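Long-range contacts in N-acylhomoserine lactone dependent regulatory protein (Burkholderia cenocepacia, PDB 5L10), which probably binds N-acylhomoserine lactone signals through the domain present here and, as a LuxR-family transcription factor, probably binds DNA through a C-terminal domain absent from this construct: residues Y75-I81 and D102-D108; G113-S119 and L132-T138; R39-L45 and Q57-P63. All coordinates share one frame; numbering follows the deposited sequence.

Interaction 1: residues Y75-I81 and D102-D108; sequences YVTIDPI and DTAFWHD
Phe105 pushes the edge of its ring toward the face of Tyr75 and takes Pro80 on its own face, a T-shaped pair and a CH-pi contact that join two helix starts in the autoinducer-binding domain of this LuxR-type protein. The Tyr75 and Phe105 planes stand 67° apart with centroids separated by 5.4 Å. Pro80 CD sits 3.4 Å from the centroid of the Phe105 ring, almost on the ring normal. Phe105 reaches this place because its CG is anti to the backbone N (chi1 178°), which carries the ring from helix 103-111 across to the turn before helix 80-87. There the carboxylate of Asp79 lies obliquely to the ring, with OD1 3.5 Å from Phe105 CZ. Asp79 is the N-cap of helix 80-87, where OD1 accepts a weak bond from Ile81 N; OD2 is hydrogen-bonded to Tyr70 OH of helix 64-72 and, weakly, to a glycerol. One residue further on from Phe105, the indole of Trp106 receives Ile81, whose CG1 comes within 3.6 Å of Trp106 CH2, while Trp94 meets the same indole from the sheet. Asp102 lies alongside Pro80, the two side chains running in opposite directions. A water closes this side of the contact, donating to Ile78 O and, at 2.7 Å, to Asp102 OD1.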
loop_
_atom_site.group_PDB
_atom_site.type_symbol
_atom_site.label_atom_id
_atom_site.label_comp_id
_atom_site.label_asym_id
_atom_site.label_seq_id
_atom_site.Cartn_x
_atom_site.Cartn_y
_atom_site.Cartn_z
ATOM N N TYR A 75 -6.765 3.957 25.392
ATOM C CA TYR A 75 -6.880 4.819 24.222
ATOM C C TYR A 75 -7.248 4.063 22.953
ATOM O O TYR A 75 -7.675 4.694 21.980
ATOM C CB TYR A 75 -5.575 5.583 24.004
ATOM C CG TYR A 75 -5.369 6.720 24.975
ATOM C CD1 TYR A 75 -6.437 7.249 25.689
ATOM C CD2 TYR A 75 -4.110 7.265 25.177
ATOM C CE1 TYR A 75 -6.255 8.288 26.578
ATOM C CE2 TYR A 75 -3.917 8.305 26.066
ATOM C CZ TYR A 75 -4.993 8.812 26.763
ATOM O OH TYR A 75 -4.807 9.846 27.649
ATOM N N VAL A 76 -7.089 2.737 22.927
ATOM C CA VAL A 76 -7.479 1.982 21.737
ATOM C C VAL A 76 -8.976 2.110 21.492
ATOM O O VAL A 76 -9.437 2.026 20.346
ATOM C CB VAL A 76 -7.047 0.506 21.864
ATOM C CG1 VAL A 76 -7.759 -0.171 23.033
ATOM C CG2 VAL A 76 -7.317 -0.241 20.566
ATOM N N THR A 77 -9.755 2.337 22.552
ATOM C CA THR A 77 -11.201 2.460 22.404
ATOM C C THR A 77 -11.575 3.707 21.612
ATOM O O THR A 77 -12.533 3.692 20.830
ATOM C CB THR A 77 -11.854 2.480 23.786
ATOM O OG1 THR A 77 -11.652 1.215 24.426
ATOM C CG2 THR A 77 -13.349 2.762 23.686
ATOM N N ILE A 78 -10.815 4.789 21.778
ATOM C CA ILE A 78 -11.221 6.097 21.278
ATOM C C ILE A 78 -10.118 6.748 20.452
ATOM O O ILE A 78 -10.113 7.971 20.273
ATOM C CB ILE A 78 -11.634 7.009 22.451
ATOM C CG1 ILE A 78 -10.582 6.974 23.567
ATOM C CG2 ILE A 78 -12.985 6.586 23.000
ATOM C CD1 ILE A 78 -9.432 7.953 23.394
ATOM N N ASP A 79 -9.178 5.949 19.946
ATOM C CA ASP A 79 -8.040 6.483 19.202
ATOM C C ASP A 79 -8.516 7.279 17.990
ATOM O O ASP A 79 -9.043 6.700 17.032
ATOM C CB ASP A 79 -7.104 5.353 18.766
ATOM C CG ASP A 79 -5.748 5.859 18.282
ATOM O OD1 ASP A 79 -5.687 6.901 17.594
ATOM O OD2 ASP A 79 -4.734 5.198 18.587
ATOM N N PRO A 80 -8.325 8.600 17.991
ATOM C CA PRO A 80 -8.828 9.419 16.876
ATOM C C PRO A 80 -8.134 9.129 15.564
ATOM O O PRO A 80 -8.768 9.218 14.503
ATOM C CB PRO A 80 -8.557 10.858 17.341
ATOM C CG PRO A 80 -8.148 10.753 18.789
ATOM C CD PRO A 80 -7.573 9.396 18.970
ATOM N N ILE A 81 -6.844 8.794 15.599
ATOM C CA ILE A 81 -6.129 8.462 14.373
ATOM C C ILE A 81 -6.697 7.190 13.756
ATOM O O ILE A 81 -6.912 7.113 12.541
ATOM C CB ILE A 81 -4.623 8.327 14.651
ATOM C CG1 ILE A 81 -4.074 9.621 15.245
ATOM C CG2 ILE A 81 -3.883 7.974 13.377
ATOM C CD1 ILE A 81 -2.699 9.463 15.857
ATOM N N ASP A 102 -11.106 14.840 21.750
ATOM C CA ASP A 102 -10.192 13.828 22.284
ATOM C C ASP A 102 -9.059 14.481 23.071
ATOM O O ASP A 102 -7.878 14.170 22.894
ATOM C CB ASP A 102 -9.648 12.938 21.167
ATOM C CG ASP A 102 -10.749 12.322 20.324
ATOM O OD1 ASP A 102 -11.483 11.449 20.839
ATOM O OD2 ASP A 102 -10.872 12.701 19.140
ATOM N N THR A 103 -9.440 15.409 23.952
ATOM C CA THR A 103 -8.461 16.264 24.614
ATOM C C THR A 103 -7.437 15.446 25.390
ATOM O O THR A 103 -6.236 15.741 25.343
ATOM C CB THR A 103 -9.178 17.250 25.533
ATOM O OG1 THR A 103 -10.212 17.915 24.797
ATOM C CG2 THR A 103 -8.203 18.288 26.067
ATOM N N ALA A 104 -7.886 14.404 26.095
ATOM C CA ALA A 104 -6.961 13.595 26.883
ATOM C C ALA A 104 -5.968 12.857 25.994
ATOM O O ALA A 104 -4.792 12.717 26.350
ATOM C CB ALA A 104 -7.735 12.604 27.750
ATOM N N PHE A 105 -6.419 12.381 24.833
ATOM C CA PHE A 105 -5.540 11.626 23.946
ATOM C C PHE A 105 -4.396 12.496 23.438
ATOM O O PHE A 105 -3.217 12.166 23.611
ATOM C CB PHE A 105 -6.350 11.055 22.781
ATOM C CG PHE A 105 -5.530 10.290 21.781
ATOM C CD1 PHE A 105 -5.308 8.932 21.942
ATOM C CD2 PHE A 105 -4.997 10.923 20.670
ATOM C CE1 PHE A 105 -4.565 8.222 21.017
ATOM C CE2 PHE A 105 -4.250 10.218 19.742
ATOM C CZ PHE A 105 -4.036 8.866 19.917
ATOM N N TRP A 106 -4.731 13.625 22.810
ATOM C CA TRP A 106 -3.705 14.493 22.246
ATOM C C TRP A 106 -2.832 15.125 23.325
ATOM O O TRP A 106 -1.663 15.434 23.066
ATOM C CB TRP A 106 -4.360 15.569 21.381
ATOM C CG TRP A 106 -5.063 15.016 20.174
ATOM C CD1 TRP A 106 -6.400 15.080 19.898
ATOM C CD2 TRP A 106 -4.462 14.308 19.081
ATOM N NE1 TRP A 106 -6.665 14.460 18.699
ATOM C CE2 TRP A 106 -5.493 13.979 18.178
ATOM C CE3 TRP A 106 -3.152 13.921 18.779
ATOM C CZ2 TRP A 106 -5.254 13.279 16.995
ATOM C CZ3 TRP A 106 -2.918 13.227 17.605
ATOM C CH2 TRP A 106 -3.963 12.915 16.727
ATOM N N HIS A 107 -3.377 15.326 24.530
ATOM C CA HIS A 107 -2.582 15.857 25.636
ATOM C C HIS A 107 -1.384 14.962 25.927
ATOM O O HIS A 107 -0.242 15.431 25.996
ATOM C CB HIS A 107 -3.466 16.006 26.878
ATOM C CG HIS A 107 -2.706 16.239 28.148
ATOM N ND1 HIS A 107 -2.279 17.490 28.542
ATOM C CD2 HIS A 107 -2.313 15.384 29.122
ATOM C CE1 HIS A 107 -1.649 17.393 29.700
ATOM N NE2 HIS A 107 -1.655 16.126 30.073
ATOM N N ASP A 108 -1.628 13.660 26.084
ATOM C CA ASP A 108 -0.544 12.724 26.358
ATOM C C ASP A 108 0.391 12.585 25.160
ATOM O O ASP A 108 1.610 12.469 25.328
ATOM C CB ASP A 108 -1.124 11.368 26.758
ATOM C CG ASP A 108 -1.751 11.390 28.136
ATOM O OD1 ASP A 108 -1.140 11.973 29.057
ATOM O OD2 ASP A 108 -2.855 10.828 28.303
HETATM O O HOH W 1 -12.803 9.380 19.645
#

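Interaction 2: residues G113-S119 and L132-T138; sequences GMRYGWS and LTLVRDT
Tyr116 leans its ring along the backbone of Arg136-Thr138. Its CB is 3.8 Å from Arg136 O and its CG is about as far from the same oxygen; CD2 comes closer, 3.3 Å from Arg136 O, in an oblique approach. CE2 then passes on to Thr138, 3.6 Å from its carbonyl C, and OH ends 4.1 Å from Thr138 O. With CG beside the backbone N (chi1 -40°), the ring is laid over Arg115, whose CB stands above the ring centre, and Pro140 also touches the tyrosine. The two strands form an antiparallel beta hairpin, 116-123 with 129-136, in the central sheet of the autoinducer-binding domain. Tyr116-Arg136 and Trp118-Leu134 are its hydrogen-bonded pairs here, each joined by two backbone bonds; Leu134 N to Trp118 O is nearly straight, with 175° at the hydrogen. The side chains of Trp118 and Leu134 run side by side in the same direction, with Leu134 CD1 3.9 Å from Trp118 CE3. Cys153 of helix 143-169 touches both. Val135, Ser119 and Thr133 face the other side of the sheet, where Trp94 lies against Val135 and Thr133. The hydroxyls of Ser119 and Thr133 share a hydrogen bond, OG to OG1 2.9 Å; Trp94 NE1 also hydrogen-bonds to Ser119 OG, and a glycerol to Thr133 OG1. At the open end of the hairpin, Gly113 O, which accepts the weak Arg115 N bond of the inverse gamma turn centred on selenomethionine Met114, meets Asp137 CB at 3.5 Å.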
loop_
_atom_site.group_PDB
_atom_site.type_symbol
_atom_site.label_atom_id
_atom_site.label_comp_id
_atom_site.label_asym_id
_atom_site.label_seq_id
_atom_site.Cartn_x
_atom_site.Cartn_y
_atom_site.Cartn_z
ATOM N N GLY A 113 6.231 13.788 22.635
ATOM C CA GLY A 113 6.806 13.926 21.317
ATOM C C GLY A 113 5.953 13.417 20.176
ATOM O O GLY A 113 6.300 13.656 19.012
HETATM N N MSE A 114 4.859 12.719 20.461
HETATM C CA MSE A 114 3.934 12.292 19.417
HETATM C C MSE A 114 3.136 13.488 18.908
HETATM O O MSE A 114 1.936 13.582 19.154
HETATM C CB MSE A 114 2.978 11.217 19.941
HETATM C CG MSE A 114 3.641 9.947 20.460
HETATM SE SE MSE A 114 4.362 8.792 19.056
HETATM C CE MSE A 114 6.190 9.186 19.378
ATOM N N ARG A 115 3.793 14.398 18.191
ATOM C CA ARG A 115 3.220 15.709 17.909
ATOM C C ARG A 115 2.768 15.896 16.468
ATOM O O ARG A 115 1.633 16.324 16.234
ATOM C CB ARG A 115 4.230 16.802 18.293
ATOM C CG ARG A 115 4.532 16.815 19.781
ATOM C CD ARG A 115 5.540 17.878 20.176
ATOM N NE ARG A 115 5.692 17.916 21.628
ATOM C CZ ARG A 115 6.422 18.805 22.292
ATOM N NH1 ARG A 115 7.086 19.750 21.641
ATOM N NH2 ARG A 115 6.484 18.747 23.614
ATOM N N TYR A 116 3.620 15.608 15.487
ATOM C CA TYR A 116 3.310 15.871 14.084
ATOM C C TYR A 116 3.450 14.567 13.312
ATOM O O TYR A 116 4.568 14.104 13.056
ATOM C CB TYR A 116 4.219 16.960 13.526
ATOM C CG TYR A 116 4.454 18.068 14.518
ATOM C CD1 TYR A 116 3.429 18.936 14.874
ATOM C CD2 TYR A 116 5.696 18.237 15.114
ATOM C CE1 TYR A 116 3.640 19.948 15.794
ATOM C CE2 TYR A 116 5.916 19.247 16.030
ATOM C CZ TYR A 116 4.886 20.099 16.366
ATOM O OH TYR A 116 5.104 21.103 17.279
ATOM N N GLY A 117 2.317 13.983 12.937
ATOM C CA GLY A 117 2.276 12.605 12.499
ATOM C C GLY A 117 1.725 12.426 11.099
ATOM O O GLY A 117 0.952 13.249 10.602
ATOM N N TRP A 118 2.138 11.331 10.471
ATOM C CA TRP A 118 1.629 10.873 9.184
ATOM C C TRP A 118 1.189 9.431 9.401
ATOM O O TRP A 118 2.014 8.578 9.748
ATOM C CB TRP A 118 2.712 10.980 8.107
ATOM C CG TRP A 118 2.303 10.592 6.719
ATOM C CD1 TRP A 118 1.935 11.433 5.712
ATOM C CD2 TRP A 118 2.251 9.267 6.175
ATOM N NE1 TRP A 118 1.643 10.716 4.577
ATOM C CE2 TRP A 118 1.830 9.383 4.835
ATOM C CE3 TRP A 118 2.516 7.994 6.690
ATOM C CZ2 TRP A 118 1.665 8.271 3.999
ATOM C CZ3 TRP A 118 2.352 6.889 5.861
ATOM C CH2 TRP A 118 1.931 7.038 4.529
ATOM N N SER A 119 -0.104 9.158 9.240
ATOM C CA SER A 119 -0.640 7.832 9.521
ATOM C C SER A 119 -1.411 7.297 8.323
ATOM O O SER A 119 -2.190 8.024 7.700
ATOM C CB SER A 119 -1.553 7.855 10.750
ATOM O OG SER A 119 -0.816 8.089 11.935
ATOM N N LEU A 132 0.366 2.248 9.936
ATOM C CA LEU A 132 1.717 2.782 10.025
ATOM C C LEU A 132 1.635 4.257 10.377
ATOM O O LEU A 132 0.906 5.015 9.728
ATOM C CB LEU A 132 2.482 2.602 8.712
ATOM C CG LEU A 132 3.869 3.260 8.693
ATOM C CD1 LEU A 132 4.852 2.519 9.601
ATOM C CD2 LEU A 132 4.409 3.363 7.274
ATOM N N THR A 133 2.376 4.660 11.405
ATOM C CA THR A 133 2.354 6.032 11.894
ATOM C C THR A 133 3.781 6.554 11.948
ATOM O O THR A 133 4.638 5.959 12.610
ATOM C CB THR A 133 1.688 6.106 13.270
ATOM O OG1 THR A 133 0.311 5.728 13.153
ATOM C CG2 THR A 133 1.765 7.502 13.824
ATOM N N LEU A 134 4.036 7.653 11.241
ATOM C CA LEU A 134 5.340 8.305 11.219
ATOM C C LEU A 134 5.212 9.652 11.915
ATOM O O LEU A 134 4.425 10.503 11.485
ATOM C CB LEU A 134 5.837 8.484 9.785
ATOM C CG LEU A 134 5.828 7.226 8.921
ATOM C CD1 LEU A 134 6.312 7.545 7.517
ATOM C CD2 LEU A 134 6.669 6.135 9.564
ATOM N N VAL A 135 5.976 9.847 12.986
ATOM C CA VAL A 135 5.841 11.036 13.818
ATOM C C VAL A 135 7.189 11.726 13.955
ATOM O O VAL A 135 8.219 11.071 14.154
ATOM C CB VAL A 135 5.274 10.697 15.212
ATOM C CG1 VAL A 135 4.866 11.968 15.929
ATOM C CG2 VAL A 135 4.097 9.750 15.093
ATOM N N ARG A 136 7.177 13.051 13.845
ATOM C CA ARG A 136 8.310 13.891 14.201
ATOM C C ARG A 136 7.930 14.763 15.391
ATOM O O ARG A 136 6.760 15.111 15.578
ATOM C CB ARG A 136 8.757 14.762 13.020
ATOM C CG ARG A 136 7.666 15.043 12.005
ATOM C CD ARG A 136 8.261 15.601 10.728
ATOM N NE ARG A 136 8.795 16.943 10.923
ATOM C CZ ARG A 136 9.618 17.549 10.076
ATOM N NH1 ARG A 136 10.014 16.924 8.976
ATOM N NH2 ARG A 136 10.054 18.775 10.331
ATOM N N ASP A 137 8.930 15.107 16.202
ATOM C CA ASP A 137 8.711 15.848 17.438
ATOM C C ASP A 137 9.124 17.309 17.350
ATOM O O ASP A 137 8.965 18.041 18.332
ATOM C CB ASP A 137 9.469 15.178 18.590
ATOM C CG ASP A 137 10.971 15.130 18.350
ATOM O OD1 ASP A 137 11.401 15.389 17.206
ATOM O OD2 ASP A 137 11.721 14.825 19.303
ATOM N N THR A 138 9.642 17.759 16.210
ATOM C CA THR A 138 10.267 19.073 16.110
ATOM C C THR A 138 9.370 20.102 15.429
ATOM O O THR A 138 9.028 21.126 16.028
ATOM C CB THR A 138 11.595 18.955 15.353
ATOM O OG1 THR A 138 11.407 18.123 14.198
ATOM C CG2 THR A 138 12.674 18.359 16.258
#

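Interaction 3: residues R39-L45 and Q57-P63; sequences RYCVYGL and QIVGNHP
Asn61 uses its side chain as a piece of strand: OD1 accepts from Cys41 N at 2.6 Å, in the amide plane on a lone pair, while Asn61 N donates to Cys41 O. The Asn61 CG lies between the backbone N and the carbonyl carbon (chi1 54°), an arrangement that turns the amide back toward Cys41 and extends the pairing past the end of strand 56-60. Next to it, Gly60 CA lies 3.1 Å from Cys41 O. Strands 40-46 and 56-60 form an antiparallel beta hairpin at one margin of the five-stranded sheet within this chain. Tyr43-Val59 and Leu45-Gln57 are the hydrogen-bonded pairs, and Tyr43 N to Val59 O is practically straight at 179°. On the face carrying Val42 and Ile58, Val42 CG1 meets Ile58 CG2 at 3.7 Å, and the other branch, CG2, touches His62 CB at 3.6 Å. His62 NE2 hydrogen-bonds to Glu67 and its ring meets Trp66. Tyr43 points to the other face, among residues of helix 143-169, and its OH hydrogen-bonds to His161. Within the classic bulge that Arg39 and Tyr40 form opposite Val135, Tyr40 has Asn61 O in plane at its ring edge, while Pro63 CD lies over a face, 3.5 Å from Tyr40 CE1.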
loop_
_atom_site.group_PDB
_atom_site.type_symbol
_atom_site.label_atom_id
_atom_site.label_comp_id
_atom_site.label_asym_id
_atom_site.label_seq_id
_atom_site.Cartn_x
_atom_site.Cartn_y
_atom_site.Cartn_z
ATOM N N ARG A 39 11.307 11.047 13.553
ATOM C CA ARG A 39 12.031 10.467 14.679
ATOM C C ARG A 39 11.389 9.167 15.143
ATOM O O ARG A 39 12.087 8.231 15.549
ATOM C CB ARG A 39 12.095 11.465 15.834
ATOM C CG ARG A 39 12.435 10.818 17.156
ATOM C CD ARG A 39 13.012 11.797 18.131
ATOM N NE ARG A 39 13.321 11.146 19.396
ATOM C CZ ARG A 39 14.139 11.653 20.309
ATOM N NH1 ARG A 39 14.737 12.814 20.086
ATOM N NH2 ARG A 39 14.366 10.995 21.438
ATOM N N TYR A 40 10.064 9.086 15.079
ATOM C CA TYR A 40 9.323 7.960 15.626
ATOM C C TYR A 40 8.561 7.225 14.532
ATOM O O TYR A 40 7.959 7.845 13.648
ATOM C CB TYR A 40 8.359 8.430 16.698
ATOM C CG TYR A 40 9.033 9.027 17.909
ATOM C CD1 TYR A 40 9.732 8.226 18.800
ATOM C CD2 TYR A 40 8.946 10.389 18.180
ATOM C CE1 TYR A 40 10.338 8.763 19.921
ATOM C CE2 TYR A 40 9.539 10.933 19.302
ATOM C CZ TYR A 40 10.236 10.115 20.166
ATOM O OH TYR A 40 10.838 10.650 21.280
ATOM N N CYS A 41 8.581 5.898 14.612
ATOM C CA CYS A 41 7.921 5.031 13.645
ATOM C C CYS A 41 7.193 3.936 14.409
ATOM O O CYS A 41 7.828 3.131 15.095
ATOM C CB CYS A 41 8.935 4.430 12.668
ATOM S SG CYS A 41 8.257 3.148 11.612
ATOM N N VAL A 42 5.869 3.911 14.297
ATOM C CA VAL A 42 5.027 3.015 15.078
ATOM C C VAL A 42 4.111 2.257 14.130
ATOM O O VAL A 42 3.581 2.836 13.175
ATOM C CB VAL A 42 4.194 3.790 16.121
ATOM C CG1 VAL A 42 3.461 2.833 17.048
ATOM C CG2 VAL A 42 5.071 4.745 16.908
ATOM N N TYR A 43 3.917 0.965 14.396
ATOM C CA TYR A 43 2.973 0.159 13.633
ATOM C C TYR A 43 2.005 -0.527 14.582
ATOM O O TYR A 43 2.424 -1.108 15.589
ATOM C CB TYR A 43 3.674 -0.888 12.764
ATOM C CG TYR A 43 2.770 -1.400 11.669
ATOM C CD1 TYR A 43 2.575 -0.663 10.509
ATOM C CD2 TYR A 43 2.084 -2.602 11.805
ATOM C CE1 TYR A 43 1.738 -1.112 9.507
ATOM C CE2 TYR A 43 1.242 -3.061 10.806
ATOM C CZ TYR A 43 1.076 -2.311 9.659
ATOM O OH TYR A 43 0.244 -2.752 8.657
ATOM N N GLY A 44 0.719 -0.465 14.255
ATOM C CA GLY A 44 -0.292 -1.109 15.066
ATOM C C GLY A 44 -1.175 -2.058 14.283
ATOM O O GLY A 44 -1.721 -1.693 13.238
ATOM N N LEU A 45 -1.328 -3.280 14.781
ATOM C CA LEU A 45 -2.186 -4.282 14.160
ATOM C C LEU A 45 -3.419 -4.460 15.037
ATOM O O LEU A 45 -3.318 -4.954 16.165
ATOM C CB LEU A 45 -1.439 -5.601 13.976
ATOM C CG LEU A 45 -2.250 -6.758 13.383
ATOM C CD1 LEU A 45 -2.783 -6.409 11.999
ATOM C CD2 LEU A 45 -1.419 -8.030 13.336
ATOM N N GLN A 57 -2.077 -4.557 18.803
ATOM C CA GLN A 57 -0.673 -4.922 18.910
ATOM C C GLN A 57 0.176 -3.784 18.358
ATOM O O GLN A 57 -0.040 -3.334 17.229
ATOM C CB GLN A 57 -0.389 -6.218 18.153
ATOM C CG GLN A 57 1.088 -6.529 18.032
ATOM C CD GLN A 57 1.352 -7.949 17.578
ATOM O OE1 GLN A 57 2.241 -8.616 18.101
ATOM N NE2 GLN A 57 0.588 -8.415 16.600
ATOM N N ILE A 58 1.134 -3.316 19.153
ATOM C CA ILE A 58 1.900 -2.118 18.829
ATOM C C ILE A 58 3.383 -2.450 18.847
ATOM O O ILE A 58 3.901 -2.940 19.858
ATOM C CB ILE A 58 1.606 -0.966 19.804
ATOM C CG1 ILE A 58 0.126 -0.589 19.751
ATOM C CG2 ILE A 58 2.486 0.232 19.484
ATOM C CD1 ILE A 58 -0.290 0.435 20.791
ATOM N N VAL A 59 4.065 -2.176 17.738
ATOM C CA VAL A 59 5.521 -2.188 17.680
ATOM C C VAL A 59 5.980 -0.817 17.203
ATOM O O VAL A 59 5.294 -0.151 16.418
ATOM C CB VAL A 59 6.069 -3.306 16.762
ATOM C CG1 VAL A 59 5.618 -4.666 17.262
ATOM C CG2 VAL A 59 5.624 -3.094 15.327
ATOM N N GLY A 60 7.135 -0.387 17.694
ATOM C CA GLY A 60 7.675 0.893 17.277
ATOM C C GLY A 60 8.799 1.342 18.181
ATOM O O GLY A 60 9.084 0.735 19.217
ATOM N N ASN A 61 9.446 2.432 17.758
ATOM C CA ASN A 61 10.472 3.095 18.552
ATOM C C ASN A 61 9.930 4.316 19.287
ATOM O O ASN A 61 10.700 5.220 19.629
ATOM C CB ASN A 61 11.665 3.484 17.673
ATOM C CG ASN A 61 11.267 4.308 16.463
ATOM O OD1 ASN A 61 10.200 4.917 16.429
ATOM N ND2 ASN A 61 12.135 4.331 15.458
ATOM N N HIS A 62 8.622 4.358 19.526
ATOM C CA HIS A 62 7.981 5.421 20.283
ATOM C C HIS A 62 8.447 5.396 21.737
ATOM O O HIS A 62 9.028 4.409 22.196
ATOM C CB HIS A 62 6.466 5.254 20.210
ATOM C CG HIS A 62 5.999 3.897 20.633
ATOM N ND1 HIS A 62 6.057 2.801 19.800
ATOM C CD2 HIS A 62 5.491 3.451 21.807
ATOM C CE1 HIS A 62 5.595 1.740 20.438
ATOM N NE2 HIS A 62 5.245 2.108 21.658
ATOM N N PRO A 63 8.207 6.473 22.490
ATOM C CA PRO A 63 8.510 6.445 23.925
ATOM C C PRO A 63 7.696 5.376 24.635
ATOM O O PRO A 63 6.491 5.234 24.413
ATOM C CB PRO A 63 8.119 7.849 24.399
ATOM C CG PRO A 63 8.196 8.686 23.185
ATOM C CD PRO A 63 7.751 7.806 22.066
#

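How the interactions relate
Interactions 2 and 3 are two hairpins of one antiparallel sheet, their centres about 10 Å apart. Strands 129-136 and 40-46 are neighbours, with probable hydrogen bonds from Thr133 N to Val42 O (2.8 Å) and from Tyr40 N to Val135 O (2.9 Å). Met114 CE packs 3.4 Å from Pro63 CD. Interaction 1 joins the turn and start of helix 80-87 to helix 103-111; its centre is about 14 Å from that of interaction 2, which it meets where Ile81 CG2 touches Ser119 OG (3.4 Å), and its nearest atoms are about 7 Å from interaction 3. Glycerol, probably from the crystallisation liquor, lies near Asp79, Thr133 and Ile58 of interactions 1, 2 and 3, consistent with a pocket between sheet and helices, where relatives hold the lactone.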